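Long-range contacts in SusD homolog (Bacteroides thetaiotaomicron VPI-5482, PDB 3IHV), which probably binds sugars at the outer membrane as a member of the SusD family, helping in the capture of glycans for uptake: residues A[174-180]-A[193-199]; A[111-116]-A[183-187]. All blocks are in the same frame, centred on the assembly; numbering follows the deposited sequence.

Contact 1. Residues A[174-180]-A[193-199]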
ATOM      1  N   CYS A 174      10.943  -1.690 -17.072  1.00  6.75           N
ATOM      2  CA  CYS A 174      10.154  -0.963 -18.061  1.00  7.24           C
ATOM      3  C   CYS A 174      10.582  -1.331 -19.483  1.00  8.08           C
ATOM      4  O   CYS A 174       9.742  -1.450 -20.373  1.00  8.99           O
ATOM      5  CB  CYS A 174      10.291   0.556 -17.910  1.00  6.59           C
ATOM      6  SG  CYS A 174       9.510   1.214 -16.389  1.00  9.12           S
ATOM      7  N   ASP A 175      11.883  -1.476 -19.697  1.00  7.55           N
ATOM      8  CA  ASP A 175      12.411  -1.762 -21.037  1.00  8.72           C
ATOM      9  C   ASP A 175      12.102  -3.192 -21.460  1.00  8.47           C
ATOM     10  O   ASP A 175      11.747  -3.451 -22.618  1.00  9.31           O
ATOM     11  CB  ASP A 175      13.943  -1.599 -21.079  1.00  8.62           C
ATOM     12  CG  ASP A 175      14.417  -0.153 -20.967  1.00 11.19           C
ATOM     13  OD1 ASP A 175      13.606   0.760 -21.146  1.00 13.04           O
ATOM     14  OD2 ASP A 175      15.623   0.049 -20.708  1.00 10.98           O
ATOM     15  N   ILE A 176      12.275  -4.134 -20.544  1.00  7.13           N
ATOM     16  CA  ILE A 176      12.193  -5.556 -20.903  1.00  7.05           C
ATOM     17  C   ILE A 176      10.798  -6.206 -20.837  1.00  6.51           C
ATOM     18  O   ILE A 176      10.459  -6.976 -21.712  1.00  6.79           O
ATOM     19  CB  ILE A 176      13.230  -6.369 -20.078  1.00  5.81           C
ATOM     20  CG1 ILE A 176      14.610  -6.297 -20.745  1.00  8.99           C
ATOM     21  CG2 ILE A 176      12.871  -7.878 -19.997  1.00  5.91           C
ATOM     22  CD1 ILE A 176      15.225  -4.958 -20.934  1.00  6.97           C
ATOM     23  N   LEU A 177       9.996  -5.834 -19.845  1.00  6.11           N
ATOM     24  CA  LEU A 177       8.707  -6.503 -19.632  1.00  6.50           C
ATOM     25  C   LEU A 177       7.670  -6.149 -20.683  1.00  6.16           C
ATOM     26  O   LEU A 177       7.603  -5.027 -21.113  1.00  6.48           O
ATOM     27  CB  LEU A 177       8.159  -6.185 -18.236  1.00  6.47           C
ATOM     28  CG  LEU A 177       8.975  -6.761 -17.071  1.00  5.37           C
ATOM     29  CD1 LEU A 177       8.506  -6.115 -15.784  1.00  7.55           C
ATOM     30  CD2 LEU A 177       8.863  -8.305 -16.977  1.00  7.72           C
ATOM     31  N   PRO A 178       6.869  -7.125 -21.106  1.00  6.70           N
ATOM     32  CA  PRO A 178       5.752  -6.756 -21.976  1.00  6.66           C
ATOM     33  C   PRO A 178       4.645  -6.187 -21.091  1.00  6.02           C
ATOM     34  O   PRO A 178       4.664  -6.375 -19.884  1.00  5.79           O
ATOM     35  CB  PRO A 178       5.271  -8.108 -22.501  1.00  6.67           C
ATOM     36  CG  PRO A 178       5.580  -9.060 -21.367  1.00  7.51           C
ATOM     37  CD  PRO A 178       6.908  -8.565 -20.830  1.00  7.70           C
ATOM     38  N   TYR A 179       3.691  -5.492 -21.687  1.00  6.25           N
ATOM     39  CA  TYR A 179       2.475  -5.135 -20.968  1.00  5.62           C
ATOM     40  C   TYR A 179       1.747  -6.449 -20.697  1.00  5.81           C
ATOM     41  O   TYR A 179       1.852  -7.424 -21.485  1.00  5.43           O
ATOM     42  CB  TYR A 179       1.572  -4.201 -21.775  1.00  5.51           C
ATOM     43  CG  TYR A 179       2.066  -2.793 -21.820  1.00  3.69           C
ATOM     44  CD1 TYR A 179       1.830  -1.932 -20.761  1.00  6.51           C
ATOM     45  CD2 TYR A 179       2.753  -2.300 -22.920  1.00  7.13           C
ATOM     46  CE1 TYR A 179       2.286  -0.630 -20.788  1.00  6.90           C
ATOM     47  CE2 TYR A 179       3.207  -0.976 -22.947  1.00  4.97           C
ATOM     48  CZ  TYR A 179       2.964  -0.160 -21.866  1.00  7.57           C
ATOM     49  OH  TYR A 179       3.399   1.156 -21.868  1.00  9.49           O
ATOM     50  N   ALA A 180       1.039  -6.485 -19.569  1.00  5.61           N
ATOM     51  CA  ALA A 180       0.327  -7.692 -19.134  1.00  5.75           C
ATOM     52  C   ALA A 180      -0.552  -8.318 -20.222  1.00  7.80           C
ATOM     53  O   ALA A 180      -0.530  -9.529 -20.384  1.00  8.33           O
ATOM     54  CB  ALA A 180      -0.511  -7.414 -17.865  1.00  5.42           C
ATOM     55  N   PHE A 193       4.886  -8.900 -12.042  1.00  6.40           N
ATOM     56  CA  PHE A 193       5.257  -7.675 -12.714  1.00  5.63           C
ATOM     57  C   PHE A 193       5.187  -7.780 -14.248  1.00  5.80           C
ATOM     58  O   PHE A 193       5.712  -8.720 -14.866  1.00  6.62           O
ATOM     59  CB  PHE A 193       6.693  -7.247 -12.355  1.00  6.95           C
ATOM     60  CG  PHE A 193       6.768  -6.323 -11.168  1.00  7.34           C
ATOM     61  CD1 PHE A 193       6.492  -4.974 -11.325  1.00  8.57           C
ATOM     62  CD2 PHE A 193       7.115  -6.789  -9.917  1.00  9.08           C
ATOM     63  CE1 PHE A 193       6.538  -4.097 -10.253  1.00 10.49           C
ATOM     64  CE2 PHE A 193       7.164  -5.903  -8.828  1.00  9.69           C
ATOM     65  CZ  PHE A 193       6.888  -4.562  -9.008  1.00  8.45           C
ATOM     66  N   SER A 194       4.597  -6.748 -14.825  1.00  6.10           N
ATOM     67  CA  SER A 194       4.540  -6.504 -16.253  1.00  5.50           C
ATOM     68  C   SER A 194       4.875  -5.025 -16.430  1.00  4.76           C
ATOM     69  O   SER A 194       4.991  -4.300 -15.447  1.00  4.53           O
ATOM     70  CB  SER A 194       3.198  -6.836 -16.844  1.00  5.41           C
ATOM     71  OG  SER A 194       3.021  -8.257 -16.876  1.00  6.62           O
ATOM     72  N   LYS A 195       4.971  -4.575 -17.673  1.00  6.05           N
ATOM     73  CA  LYS A 195       5.443  -3.220 -17.954  1.00  5.90           C
ATOM     74  C   LYS A 195       4.640  -2.121 -17.290  1.00  6.65           C
ATOM     75  O   LYS A 195       5.210  -1.122 -16.819  1.00  6.29           O
ATOM     76  CB  LYS A 195       5.522  -2.944 -19.467  1.00  6.62           C
ATOM     77  CG  LYS A 195       6.456  -1.778 -19.750  1.00  6.61           C
ATOM     78  CD  LYS A 195       6.368  -1.218 -21.158  1.00  8.33           C
ATOM     79  CE  LYS A 195       6.686  -2.188 -22.243  1.00 10.54           C
ATOM     80  NZ  LYS A 195       8.124  -2.654 -22.272  1.00 10.87           N
ATOM     81  N   GLY A 196       3.325  -2.289 -17.245  1.00  6.24           N
ATOM     82  CA  GLY A 196       2.458  -1.273 -16.623  1.00  6.85           C
ATOM     83  C   GLY A 196       2.791  -1.036 -15.178  1.00  6.34           C
ATOM     84  O   GLY A 196       2.866   0.102 -14.739  1.00  7.04           O
ATOM     85  N   ALA A 197       3.026  -2.117 -14.435  1.00  6.16           N
ATOM     86  CA  ALA A 197       3.409  -2.019 -13.044  1.00  5.87           C
ATOM     87  C   ALA A 197       4.768  -1.397 -12.874  1.00  6.95           C
ATOM     88  O   ALA A 197       4.979  -0.639 -11.928  1.00  9.66           O
ATOM     89  CB  ALA A 197       3.394  -3.392 -12.367  1.00  5.88           C
ATOM     90  N   ALA A 198       5.716  -1.753 -13.732  1.00  5.94           N
ATOM     91  CA  ALA A 198       7.038  -1.147 -13.671  1.00  6.05           C
ATOM     92  C   ALA A 198       6.958   0.349 -13.911  1.00  5.43           C
ATOM     93  O   ALA A 198       7.573   1.128 -13.160  1.00  5.07           O
ATOM     94  CB  ALA A 198       8.035  -1.829 -14.700  1.00  5.48           C
ATOM     95  N   LEU A 199       6.206   0.770 -14.920  1.00  5.79           N
ATOM     96  CA  LEU A 199       6.089   2.207 -15.209  1.00  5.90           C
ATOM     97  C   LEU A 199       5.316   2.908 -14.090  1.00  5.92           C
ATOM     98  O   LEU A 199       5.662   4.008 -13.691  1.00  5.72           O
ATOM     99  CB  LEU A 199       5.354   2.444 -16.521  1.00  5.91           C
ATOM    100  CG  LEU A 199       6.044   2.074 -17.834  1.00  6.47           C
ATOM    101  CD1 LEU A 199       4.999   1.864 -18.976  1.00  3.98           C
ATOM    102  CD2 LEU A 199       7.065   3.150 -18.172  1.00  5.33           C
TER
HETATM  103  O   HOH W   1       1.255  -4.228 -17.830  1.00  5.52           O
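Lys195 carries this contact, reaching from the first turn of helix 195-210 to the end of helix 159-176. Its amine donates to two carbonyls: NZ lies 2.8 Å from Cys174 O in the last turn and 2.7 Å from Leu177 O just past the helix. The second bond runs almost straight off its carbonyl, at a C=O...NZ angle of 165°. The chain starts nearly extended, with CG anti to the backbone N (chi1 -160°), and this carries CD over one face of the Tyr179 ring. CD sits 3.9 Å from the ring centroid of Tyr179, as a CH-pi contact. Bends at chi3 and chi4 then turn CE and NZ back to the carbonyls. Lys195 N also donates to Pro178 O, at 2.9 Å. The packing is tight here, where carbonyls and ring face enclose the lysine. Apolar side chains pack beside it: Leu177 CD1 rests 4.0 Å from Phe193 CB, and Cys174 SG lies 3.6 Å from Leu199 CD2. Helix 107-135 packs on Leu177 and Phe193, and helix 219-232 on Tyr179 and Leu199. Exposed Asp175 marks the loose end and barely touches the other segment. At the Ala180 end, a water accepts from both Ala180 N and Gly196 N. This is the joint between successive helices of the helical, TPR-like SusD fold. The lysine charge probably complements the carbonyl end of helix 159-176, whose dipole would favour a cation.

Contact 2. Residues A[111-116]-A[183-187]; sequences KLATLY and DQYRE
Leu112 and Tyr185 bring the two backbones nearest, with CA atoms 6.7 Å apart. Residues 111-116 are a piece of helix 107-135, while 183-187 is irregular loop, and no hydrogen bond crosses. Asp183 shapes the loop as an Asx turn. Its OD1 accepts from Tyr185 N at 2.9 Å and from Arg186 N at 3.1 Å, both from the same face of the carboxylate. Lys111 lies over one face of the Tyr185 ring: CE sits 3.5 Å from the centroid, and NZ adds an off-centre cation-pi contact. A bend at chi2 (56°) turns the lysine chain across the ring. Leu115 CD1 rests against both Tyr185 CB, at 3.7 Å, and Arg186 CG, at 3.8 Å. Leu112 CD2 touches the same two residues. Arg186 grips Asp183 side-on, with NE 2.7 Å from OD2 and NH2 at 3.0 Å from the same oxygen. With an alanine here, Asp183 and Glu119 would probably lose the cation they share, and a gap would open beside Leu115 CD1. Apolar and ring contacts thus hold 183-187 to 111-116. The salt bridge from Arg186 NH1 to Glu119 adds a polar tie farther along the same helix, and the buried arginine probably balances two carboxylates.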
ATOM      1  N   LYS A 111      14.670 -15.810 -23.562  1.00  4.84           N
ATOM      2  CA  LYS A 111      13.692 -14.735 -23.593  1.00  4.94           C
ATOM      3  C   LYS A 111      12.959 -14.660 -22.258  1.00  4.58           C
ATOM      4  O   LYS A 111      12.852 -13.592 -21.627  1.00  3.83           O
ATOM      5  CB  LYS A 111      12.725 -14.947 -24.742  1.00  5.37           C
ATOM      6  CG  LYS A 111      11.606 -13.941 -24.822  1.00  8.25           C
ATOM      7  CD  LYS A 111      12.116 -12.486 -24.909  1.00 12.10           C
ATOM      8  CE  LYS A 111      10.965 -11.562 -25.073  1.00 14.88           C
ATOM      9  NZ  LYS A 111      11.350 -10.137 -24.985  1.00 17.72           N
ATOM     10  N   LEU A 112      12.478 -15.811 -21.808  1.00  4.55           N
ATOM     11  CA  LEU A 112      11.812 -15.886 -20.504  1.00  4.33           C
ATOM     12  C   LEU A 112      12.760 -15.403 -19.401  1.00  4.55           C
ATOM     13  O   LEU A 112      12.350 -14.638 -18.519  1.00  5.91           O
ATOM     14  CB  LEU A 112      11.319 -17.311 -20.239  1.00  4.38           C
ATOM     15  CG  LEU A 112      10.078 -17.753 -21.056  1.00  5.13           C
ATOM     16  CD1 LEU A 112       9.940 -19.287 -20.904  1.00  8.36           C
ATOM     17  CD2 LEU A 112       8.807 -17.032 -20.621  1.00  6.65           C
ATOM     18  N   ALA A 113      14.029 -15.827 -19.464  1.00  4.20           N
ATOM     19  CA  ALA A 113      15.024 -15.424 -18.479  1.00  4.52           C
ATOM     20  C   ALA A 113      15.154 -13.911 -18.394  1.00  4.00           C
ATOM     21  O   ALA A 113      15.240 -13.393 -17.293  1.00  4.93           O
ATOM     22  CB  ALA A 113      16.384 -16.074 -18.738  1.00  3.70           C
ATOM     23  N   THR A 114      15.104 -13.197 -19.525  1.00  4.03           N
ATOM     24  CA  THR A 114      15.180 -11.740 -19.462  1.00  4.54           C
ATOM     25  C   THR A 114      13.949 -11.159 -18.758  1.00  4.95           C
ATOM     26  O   THR A 114      14.050 -10.214 -17.982  1.00  4.01           O
ATOM     27  CB  THR A 114      15.399 -11.068 -20.844  1.00  5.23           C
ATOM     28  OG1 THR A 114      14.269 -11.284 -21.711  1.00  7.07           O
ATOM     29  CG2 THR A 114      16.689 -11.595 -21.487  1.00  2.99           C
ATOM     30  N   LEU A 115      12.789 -11.736 -19.028  1.00  3.78           N
ATOM     31  CA  LEU A 115      11.582 -11.297 -18.327  1.00  5.16           C
ATOM     32  C   LEU A 115      11.733 -11.533 -16.820  1.00  4.45           C
ATOM     33  O   LEU A 115      11.412 -10.663 -16.010  1.00  5.00           O
ATOM     34  CB  LEU A 115      10.339 -12.011 -18.865  1.00  5.32           C
ATOM     35  CG  LEU A 115      10.011 -11.858 -20.338  1.00 10.26           C
ATOM     36  CD1 LEU A 115       8.562 -12.341 -20.611  1.00 10.41           C
ATOM     37  CD2 LEU A 115      10.208 -10.411 -20.801  1.00 12.43           C
ATOM     38  N   TYR A 116      12.239 -12.704 -16.451  1.00  4.72           N
ATOM     39  CA  TYR A 116      12.419 -13.037 -15.045  1.00  4.88           C
ATOM     40  C   TYR A 116      13.439 -12.139 -14.364  1.00  5.20           C
ATOM     41  O   TYR A 116      13.248 -11.794 -13.190  1.00  4.83           O
ATOM     42  CB  TYR A 116      12.775 -14.530 -14.835  1.00  4.57           C
ATOM     43  CG  TYR A 116      11.826 -15.542 -15.422  1.00  4.91           C
ATOM     44  CD1 TYR A 116      10.525 -15.219 -15.777  1.00  6.36           C
ATOM     45  CD2 TYR A 116      12.231 -16.847 -15.587  1.00  7.25           C
ATOM     46  CE1 TYR A 116       9.701 -16.178 -16.327  1.00  7.10           C
ATOM     47  CE2 TYR A 116      11.400 -17.799 -16.079  1.00  7.12           C
ATOM     48  CZ  TYR A 116      10.139 -17.462 -16.445  1.00  8.25           C
ATOM     49  OH  TYR A 116       9.342 -18.454 -16.980  1.00  8.28           O
ATOM     50  N   ASP A 183       1.502  -9.938 -23.475  1.00 10.80           N
ATOM     51  CA  ASP A 183       2.425 -11.017 -23.171  1.00  9.95           C
ATOM     52  C   ASP A 183       2.071 -12.387 -23.740  1.00 11.01           C
ATOM     53  O   ASP A 183       1.141 -13.029 -23.278  1.00 10.99           O
ATOM     54  CB  ASP A 183       2.517 -11.071 -21.646  1.00  9.39           C
ATOM     55  CG  ASP A 183       3.549 -12.039 -21.115  1.00  9.64           C
ATOM     56  OD1 ASP A 183       4.276 -12.677 -21.885  1.00  7.06           O
ATOM     57  OD2 ASP A 183       3.634 -12.103 -19.851  1.00  8.95           O
ATOM     58  N   GLN A 184       2.794 -12.807 -24.764  1.00 10.74           N
ATOM     59  CA  GLN A 184       2.622 -14.152 -25.275  1.00 12.32           C
ATOM     60  C   GLN A 184       3.870 -15.001 -24.992  1.00 11.17           C
ATOM     61  O   GLN A 184       4.079 -16.010 -25.644  1.00 11.66           O
ATOM     62  CB  GLN A 184       2.182 -14.148 -26.751  1.00 13.46           C
ATOM     63  CG  GLN A 184       0.731 -13.539 -26.894  1.00 15.87           C
ATOM     64  CD  GLN A 184       0.099 -13.746 -28.276  1.00 18.84           C
ATOM     65  OE1 GLN A 184       0.518 -14.604 -29.052  1.00 21.45           O
ATOM     66  NE2 GLN A 184      -0.933 -12.951 -28.573  1.00 18.29           N
ATOM     67  N   TYR A 185       4.683 -14.596 -24.003  1.00 10.12           N
ATOM     68  CA  TYR A 185       5.871 -15.376 -23.574  1.00  9.49           C
ATOM     69  C   TYR A 185       5.604 -16.210 -22.308  1.00  8.29           C
ATOM     70  O   TYR A 185       5.887 -17.415 -22.256  1.00  8.45           O
ATOM     71  CB  TYR A 185       7.046 -14.449 -23.309  1.00 10.03           C
ATOM     72  CG  TYR A 185       7.377 -13.591 -24.499  1.00 13.37           C
ATOM     73  CD1 TYR A 185       7.944 -14.134 -25.630  1.00 17.33           C
ATOM     74  CD2 TYR A 185       7.131 -12.226 -24.473  1.00 18.49           C
ATOM     75  CE1 TYR A 185       8.240 -13.336 -26.738  1.00 19.64           C
ATOM     76  CE2 TYR A 185       7.422 -11.428 -25.561  1.00 21.10           C
ATOM     77  CZ  TYR A 185       7.966 -11.974 -26.671  1.00 21.82           C
ATOM     78  OH  TYR A 185       8.252 -11.139 -27.729  1.00 29.17           O
ATOM     79  N   ARG A 186       5.059 -15.572 -21.294  1.00  8.41           N
ATOM     80  CA  ARG A 186       4.750 -16.228 -20.027  1.00  8.88           C
ATOM     81  C   ARG A 186       3.370 -16.930 -20.071  1.00 10.37           C
ATOM     82  O   ARG A 186       2.420 -16.391 -20.591  1.00 10.87           O
ATOM     83  CB  ARG A 186       4.821 -15.221 -18.892  1.00  8.43           C
ATOM     84  CG  ARG A 186       6.265 -14.681 -18.651  1.00  6.24           C
ATOM     85  CD  ARG A 186       6.292 -13.630 -17.578  1.00  6.95           C
ATOM     86  NE  ARG A 186       5.548 -12.450 -18.004  1.00  6.65           N
ATOM     87  CZ  ARG A 186       5.464 -11.327 -17.309  1.00  8.08           C
ATOM     88  NH1 ARG A 186       6.069 -11.222 -16.157  1.00  7.41           N
ATOM     89  NH2 ARG A 186       4.748 -10.307 -17.762  1.00  7.98           N
ATOM     90  N   GLU A 187       3.251 -18.133 -19.538  1.00 12.29           N
ATOM     91  CA  GLU A 187       1.932 -18.784 -19.599  1.00 14.00           C
ATOM     92  C   GLU A 187       0.895 -18.010 -18.792  1.00 13.58           C
ATOM     93  O   GLU A 187      -0.265 -17.976 -19.159  1.00 14.77           O
ATOM     94  CB  GLU A 187       1.972 -20.248 -19.180  1.00 15.37           C
ATOM     95  CG  GLU A 187       2.508 -20.523 -17.810  1.00 20.69           C
ATOM     96  CD  GLU A 187       2.272 -21.981 -17.366  1.00 27.49           C
ATOM     97  OE1 GLU A 187       1.553 -22.724 -18.097  1.00 29.61           O
ATOM     98  OE2 GLU A 187       2.800 -22.358 -16.284  1.00 31.88           O
TER

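Overall arrangement
The two contacts lie on the same side of the chain, centres 11 Å apart, and their segments alternate in sequence. Contact 1 is the more buried and larger, and joins successive helices. Contact 2 lies farther out and fixes the loop between those helices against helix 107-135. Contact 1 combines lysine-to-carbonyl hydrogen bonds with apolar packing. In contact 2 no hydrogen bond joins the two segments, and Arg186 bonds onward to Glu119 and Phe193. Lys195 and Lys111 each lie over a tyrosine face, but only the amine of Lys195 makes hydrogen bonds across its contact. Arg186 ties the two contacts together, its NH1 lying 2.8 Å from Phe193 O. Ile176, at the end of helix 159-176, also packs on Thr114 and Leu115.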